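Local atomic coordinates of putative aminomethyltransferase (Leptospirillum rubarum, PDB entry 3TTG), a protein that is a putative aminomethyltransferase, probably a folate-binding relative of the glycine cleavage T-protein. Residues A[296-307]-A[332-342]. Numbering follows the deposited sequence.
Sequences VTLFNPKDGNEA and FSENGTELLLP
The two outermost strands of the C-terminal sheet, 296-299 and 338-340, close on each other through one antiparallel hydrogen-bonded pair, Phe299 with Leu340. Phe299 N gives its hydrogen to Leu340 O at 2.8 Å, and Leu340 N returns a straighter bond to Phe299 O at 2.9 Å, each donor lying in the plane of the carbonyl it meets. Because these strands are the two ends of a six-stranded antiparallel order, the pair appears to close the sheet into a barrel, consistent with the T-protein C-terminal barrel family. The strands run at 127° to one another, and the pairing is confined to this single bridge. Beside the bridge, the buried Leu298 and Leu341 lie side by side, CD2 of Leu298 3.6 Å from CD2 of Leu341; Val296, its CG1 anti to the backbone N (chi1 -161°), presses that methyl tightly onto Pro342 CD at 3.3 Å, at the exposed end of the contact. On the more exposed side, the Pro301 ring and the Leu340 side chain meet at a slant, CB against CD1. Farther along, Ala307 CB sits over one face of the Phe332 ring, 4.0 Å from its centroid in a CH-pi contact, and also touches Leu339 CD1 at 3.5 Å. The Asn300 amide comes to the edge of the same ring, ND2 3.4 Å from Phe332 CZ, the amide plane turned 61° from the ring; Asn300 OD1 also accepts from Lys302 N, in an Asx turn. With an alanine in place of Phe332, the Ala307 methyl would probably lose its aromatic cover, and a gap is likely to open beside the Asn300 amide.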
ATOM      1  N   VAL A 296      13.225   9.266  10.987  1.00 34.46           N
ATOM      2  CA  VAL A 296      14.426   9.377  11.805  1.00 37.07           C
ATOM      3  C   VAL A 296      15.620   9.161  10.932  1.00 38.44           C
ATOM      4  O   VAL A 296      15.695   8.152  10.200  1.00 34.81           O
ATOM      5  CB  VAL A 296      14.488   8.384  12.997  1.00 43.19           C
ATOM      6  CG1 VAL A 296      15.509   8.885  14.046  1.00 46.89           C
ATOM      7  CG2 VAL A 296      13.145   8.237  13.638  1.00 43.56           C
ATOM      8  N   THR A 297      16.614  10.027  11.096  1.00 34.84           N
ATOM      9  CA  THR A 297      17.887   9.882  10.380  1.00 35.92           C
ATOM     10  C   THR A 297      18.705   8.717  10.902  1.00 38.02           C
ATOM     11  O   THR A 297      18.760   8.497  12.106  1.00 38.35           O
ATOM     12  CB  THR A 297      18.691  11.169  10.516  1.00 42.62           C
ATOM     13  OG1 THR A 297      17.862  12.122   9.921  1.00 46.00           O
ATOM     14  CG2 THR A 297      20.045  11.127   9.793  1.00 39.95           C
ATOM     15  N   LEU A 298      19.316   7.968   9.988  1.00 33.53           N
ATOM     16  CA  LEU A 298      20.201   6.868  10.306  1.00 35.25           C
ATOM     17  C   LEU A 298      21.606   7.314   9.969  1.00 39.79           C
ATOM     18  O   LEU A 298      21.792   7.998   8.975  1.00 39.22           O
ATOM     19  CB  LEU A 298      19.823   5.574   9.552  1.00 34.85           C
ATOM     20  CG  LEU A 298      18.429   5.023   9.840  1.00 35.74           C
ATOM     21  CD1 LEU A 298      18.090   3.913   8.915  1.00 34.25           C
ATOM     22  CD2 LEU A 298      18.326   4.567  11.266  1.00 38.67           C
ATOM     23  N   PHE A 299      22.587   6.940  10.788  1.00 38.15           N
ATOM     24  CA  PHE A 299      23.977   7.347  10.616  1.00 39.35           C
ATOM     25  C   PHE A 299      24.896   6.172  10.419  1.00 44.94           C
ATOM     26  O   PHE A 299      24.720   5.122  11.036  1.00 42.40           O
ATOM     27  CB  PHE A 299      24.453   8.147  11.859  1.00 41.82           C
ATOM     28  CG  PHE A 299      23.704   9.441  12.040  1.00 43.22           C
ATOM     29  CD1 PHE A 299      24.144  10.606  11.436  1.00 47.62           C
ATOM     30  CD2 PHE A 299      22.579   9.503  12.851  1.00 44.58           C
ATOM     31  CE1 PHE A 299      23.441  11.815  11.599  1.00 49.01           C
ATOM     32  CE2 PHE A 299      21.867  10.695  12.998  1.00 46.71           C
ATOM     33  CZ  PHE A 299      22.293  11.843  12.360  1.00 46.27           C
ATOM     34  N   ASN A 300      25.938   6.392   9.623  1.00 45.71           N
ATOM     35  CA  ASN A 300      27.022   5.442   9.389  1.00 47.76           C
ATOM     36  C   ASN A 300      27.949   5.430  10.640  1.00 54.88           C
ATOM     37  O   ASN A 300      28.556   6.476  10.941  1.00 54.18           O
ATOM     38  CB  ASN A 300      27.796   5.906   8.123  1.00 51.48           C
ATOM     39  CG  ASN A 300      28.993   5.079   7.718  1.00 67.60           C
ATOM     40  OD1 ASN A 300      29.290   4.019   8.280  1.00 55.90           O
ATOM     41  ND2 ASN A 300      29.710   5.561   6.713  1.00 65.03           N
ATOM     42  N   PRO A 301      28.088   4.283  11.359  1.00 52.48           N
ATOM     43  CA  PRO A 301      28.969   4.233  12.545  1.00 54.08           C
ATOM     44  C   PRO A 301      30.453   4.578  12.291  1.00 60.74           C
ATOM     45  O   PRO A 301      31.076   5.061  13.203  1.00 59.42           O
ATOM     46  CB  PRO A 301      28.820   2.780  13.036  1.00 55.17           C
ATOM     47  CG  PRO A 301      27.639   2.269  12.401  1.00 57.06           C
ATOM     48  CD  PRO A 301      27.461   2.973  11.125  1.00 52.71           C
ATOM     49  N   LYS A 302      30.992   4.376  11.071  1.00 63.56           N
ATOM     50  CA  LYS A 302      32.407   4.677  10.737  1.00 68.27           C
ATOM     51  C   LYS A 302      32.748   6.177  10.818  1.00 72.90           C
ATOM     52  O   LYS A 302      33.583   6.563  11.628  1.00 75.09           O
ATOM     53  CB  LYS A 302      32.758   4.197   9.302  1.00 73.11           C
ATOM     54  CG  LYS A 302      33.184   2.738   9.175  1.00 99.13           C
ATOM     55  CD  LYS A 302      32.029   1.749   9.106  1.00103.46           C
ATOM     56  CE  LYS A 302      32.502   0.390   8.615  1.00110.45           C
ATOM     57  NZ  LYS A 302      33.557  -0.210   9.486  1.00115.48           N
ATOM     58  N   ASP A 303      32.065   7.002  10.000  1.00 67.26           N
ATOM     59  CA  ASP A 303      32.301   8.444   9.870  1.00 67.46           C
ATOM     60  C   ASP A 303      31.190   9.350  10.459  1.00 66.30           C
ATOM     61  O   ASP A 303      31.390  10.563  10.529  1.00 65.42           O
ATOM     62  CB  ASP A 303      32.522   8.805   8.383  1.00 70.65           C
ATOM     63  CG  ASP A 303      31.471   8.358   7.394  1.00 79.66           C
ATOM     64  OD1 ASP A 303      30.346   8.038   7.823  1.00 75.53           O
ATOM     65  OD2 ASP A 303      31.777   8.319   6.187  1.00 92.17           O
ATOM     66  N   GLY A 304      30.052   8.790  10.874  1.00 57.97           N
ATOM     67  CA  GLY A 304      28.978   9.607  11.439  1.00 55.55           C
ATOM     68  C   GLY A 304      28.146  10.374  10.423  1.00 55.18           C
ATOM     69  O   GLY A 304      27.380  11.262  10.790  1.00 53.93           O
ATOM     70  N   ASN A 305      28.315  10.074   9.142  1.00 51.29           N
ATOM     71  CA  ASN A 305      27.533  10.678   8.078  1.00 50.39           C
ATOM     72  C   ASN A 305      26.151  10.004   7.978  1.00 50.42           C
ATOM     73  O   ASN A 305      25.968   8.861   8.403  1.00 48.81           O
ATOM     74  CB  ASN A 305      28.272  10.555   6.746  1.00 55.93           C
ATOM     75  CG  ASN A 305      29.504  11.417   6.652  1.00 75.73           C
ATOM     76  OD1 ASN A 305      29.860  12.177   7.563  1.00 71.52           O
ATOM     77  ND2 ASN A 305      30.166  11.331   5.524  1.00 67.36           N
ATOM     78  N   GLU A 306      25.202  10.715   7.375  1.00 45.77           N
ATOM     79  CA  GLU A 306      23.836  10.252   7.143  1.00 42.56           C
ATOM     80  C   GLU A 306      23.889   9.065   6.155  1.00 47.18           C
ATOM     81  O   GLU A 306      24.630   9.144   5.162  1.00 46.81           O
ATOM     82  CB  GLU A 306      23.001  11.418   6.596  1.00 43.58           C
ATOM     83  CG  GLU A 306      22.783  12.526   7.605  1.00 55.35           C
ATOM     84  CD  GLU A 306      21.872  13.667   7.188  1.00 67.72           C
ATOM     85  OE1 GLU A 306      21.455  13.718   6.009  1.00 63.51           O
ATOM     86  OE2 GLU A 306      21.638  14.559   8.031  1.00 69.49           O
ATOM     87  N   ALA A 307      23.219   7.933   6.505  1.00 40.79           N
ATOM     88  CA  ALA A 307      23.230   6.709   5.712  1.00 41.47           C
ATOM     89  C   ALA A 307      21.852   6.357   5.172  1.00 42.71           C
ATOM     90  O   ALA A 307      21.757   5.546   4.258  1.00 41.96           O
ATOM     91  CB  ALA A 307      23.737   5.550   6.557  1.00 42.19           C
ATOM     92  N   PHE A 332      25.160   1.321   1.772  1.00 49.51           N
ATOM     93  CA  PHE A 332      24.814   0.597   3.008  1.00 46.91           C
ATOM     94  C   PHE A 332      23.669  -0.349   2.826  1.00 48.19           C
ATOM     95  O   PHE A 332      23.134  -0.804   3.820  1.00 48.88           O
ATOM     96  CB  PHE A 332      24.464   1.611   4.127  1.00 46.76           C
ATOM     97  CG  PHE A 332      25.482   2.717   4.243  1.00 48.81           C
ATOM     98  CD1 PHE A 332      26.669   2.520   4.938  1.00 53.49           C
ATOM     99  CD2 PHE A 332      25.276   3.941   3.621  1.00 49.85           C
ATOM    100  CE1 PHE A 332      27.654   3.512   4.973  1.00 56.39           C
ATOM    101  CE2 PHE A 332      26.245   4.955   3.692  1.00 55.19           C
ATOM    102  CZ  PHE A 332      27.440   4.725   4.349  1.00 55.00           C
ATOM    103  N   SER A 333      23.301  -0.698   1.593  1.00 47.60           N
ATOM    104  CA  SER A 333      22.108  -1.516   1.333  1.00 46.39           C
ATOM    105  C   SER A 333      22.237  -3.016   1.621  1.00 50.66           C
ATOM    106  O   SER A 333      21.217  -3.701   1.679  1.00 48.23           O
ATOM    107  CB  SER A 333      21.671  -1.360  -0.121  1.00 51.28           C
ATOM    108  OG  SER A 333      22.719  -1.667  -1.016  1.00 56.80           O
ATOM    109  N   GLU A 334      23.450  -3.540   1.784  1.00 47.95           N
ATOM    110  CA  GLU A 334      23.642  -4.976   2.002  1.00 47.17           C
ATOM    111  C   GLU A 334      22.992  -5.444   3.323  1.00 46.45           C
ATOM    112  O   GLU A 334      23.083  -4.758   4.337  1.00 44.34           O
ATOM    113  CB  GLU A 334      25.164  -5.273   2.004  1.00 50.64           C
ATOM    114  CG  GLU A 334      25.524  -6.748   2.090  1.00 68.98           C
ATOM    115  CD  GLU A 334      27.019  -7.026   2.130  1.00 90.06           C
ATOM    116  OE1 GLU A 334      27.400  -8.140   2.561  1.00 80.48           O
ATOM    117  OE2 GLU A 334      27.809  -6.129   1.752  1.00 77.14           O
ATOM    118  N   ASN A 335      22.286  -6.576   3.301  1.00 41.33           N
ATOM    119  CA  ASN A 335      21.689  -7.124   4.529  1.00 39.90           C
ATOM    120  C   ASN A 335      22.744  -7.340   5.586  1.00 45.13           C
ATOM    121  O   ASN A 335      23.859  -7.758   5.283  1.00 44.32           O
ATOM    122  CB  ASN A 335      20.945  -8.443   4.271  1.00 43.29           C
ATOM    123  CG  ASN A 335      19.705  -8.250   3.487  1.00 60.20           C
ATOM    124  OD1 ASN A 335      19.122  -7.157   3.479  1.00 48.37           O
ATOM    125  ND2 ASN A 335      19.278  -9.307   2.819  1.00 59.20           N
ATOM    126  N   GLY A 336      22.413  -6.986   6.818  1.00 41.82           N
ATOM    127  CA  GLY A 336      23.358  -7.094   7.906  1.00 42.98           C
ATOM    128  C   GLY A 336      24.069  -5.778   8.207  1.00 46.38           C
ATOM    129  O   GLY A 336      24.660  -5.669   9.276  1.00 46.11           O
ATOM    130  N   THR A 337      24.089  -4.795   7.270  1.00 42.52           N
ATOM    131  CA  THR A 337      24.705  -3.484   7.553  1.00 43.30           C
ATOM    132  C   THR A 337      24.114  -2.830   8.803  1.00 45.26           C
ATOM    133  O   THR A 337      22.894  -2.659   8.913  1.00 42.04           O
ATOM    134  CB  THR A 337      24.548  -2.512   6.382  1.00 45.14           C
ATOM    135  OG1 THR A 337      25.102  -3.120   5.226  1.00 44.48           O
ATOM    136  CG2 THR A 337      25.254  -1.174   6.648  1.00 43.80           C
ATOM    137  N   GLU A 338      24.975  -2.458   9.735  1.00 43.42           N
ATOM    138  CA  GLU A 338      24.547  -1.832  10.991  1.00 41.75           C
ATOM    139  C   GLU A 338      24.632  -0.296  10.888  1.00 42.20           C
ATOM    140  O   GLU A 338      25.670   0.232  10.501  1.00 40.70           O
ATOM    141  CB  GLU A 338      25.407  -2.362  12.139  1.00 45.60           C
ATOM    142  CG  GLU A 338      25.174  -3.848  12.350  1.00 60.07           C
ATOM    143  CD  GLU A 338      25.959  -4.492  13.467  1.00 77.37           C
ATOM    144  OE1 GLU A 338      27.033  -3.962  13.833  1.00 77.45           O
ATOM    145  OE2 GLU A 338      25.515  -5.559  13.945  1.00 82.33           O
ATOM    146  N   LEU A 339      23.542   0.402  11.268  1.00 39.04           N
ATOM    147  CA  LEU A 339      23.433   1.868  11.280  1.00 38.88           C
ATOM    148  C   LEU A 339      23.006   2.318  12.675  1.00 41.22           C
ATOM    149  O   LEU A 339      22.463   1.538  13.452  1.00 37.44           O
ATOM    150  CB  LEU A 339      22.453   2.433  10.239  1.00 38.15           C
ATOM    151  CG  LEU A 339      22.705   2.180   8.700  1.00 42.74           C
ATOM    152  CD1 LEU A 339      24.142   2.500   8.304  1.00 44.37           C
ATOM    153  CD2 LEU A 339      22.240   0.788   8.246  1.00 42.26           C
ATOM    154  N   LEU A 340      23.199   3.600  12.964  1.00 38.32           N
ATOM    155  CA  LEU A 340      22.834   4.157  14.241  1.00 37.06           C
ATOM    156  C   LEU A 340      21.709   5.159  14.142  1.00 37.89           C
ATOM    157  O   LEU A 340      21.682   6.030  13.264  1.00 36.55           O
ATOM    158  CB  LEU A 340      24.062   4.851  14.822  1.00 39.17           C
ATOM    159  CG  LEU A 340      25.193   3.947  15.203  1.00 45.30           C
ATOM    160  CD1 LEU A 340      26.484   4.737  15.311  1.00 47.90           C
ATOM    161  CD2 LEU A 340      24.914   3.258  16.500  1.00 50.05           C
ATOM    162  N   LEU A 341      20.826   5.091  15.105  1.00 34.54           N
ATOM    163  CA  LEU A 341      19.815   6.108  15.321  1.00 33.75           C
ATOM    164  C   LEU A 341      20.478   7.328  16.060  1.00 35.99           C
ATOM    165  O   LEU A 341      21.638   7.218  16.509  1.00 35.21           O
ATOM    166  CB  LEU A 341      18.638   5.502  16.103  1.00 33.73           C
ATOM    167  CG  LEU A 341      17.725   4.607  15.246  1.00 39.32           C
ATOM    168  CD1 LEU A 341      16.974   3.654  16.148  1.00 40.50           C
ATOM    169  CD2 LEU A 341      16.756   5.449  14.411  1.00 46.12           C
ATOM    170  N   PRO A 342      19.786   8.483  16.174  1.00 34.74           N
ATOM    171  CA  PRO A 342      20.425   9.671  16.789  1.00 36.00           C
ATOM    172  C   PRO A 342      20.894   9.480  18.253  1.00 37.09           C
ATOM    173  O   PRO A 342      21.865  10.113  18.698  1.00 35.00           O
ATOM    174  CB  PRO A 342      19.341  10.751  16.692  1.00 38.80           C
ATOM    175  CG  PRO A 342      18.487  10.346  15.512  1.00 42.00           C
ATOM    176  CD  PRO A 342      18.480   8.829  15.550  1.00 36.91           C
TER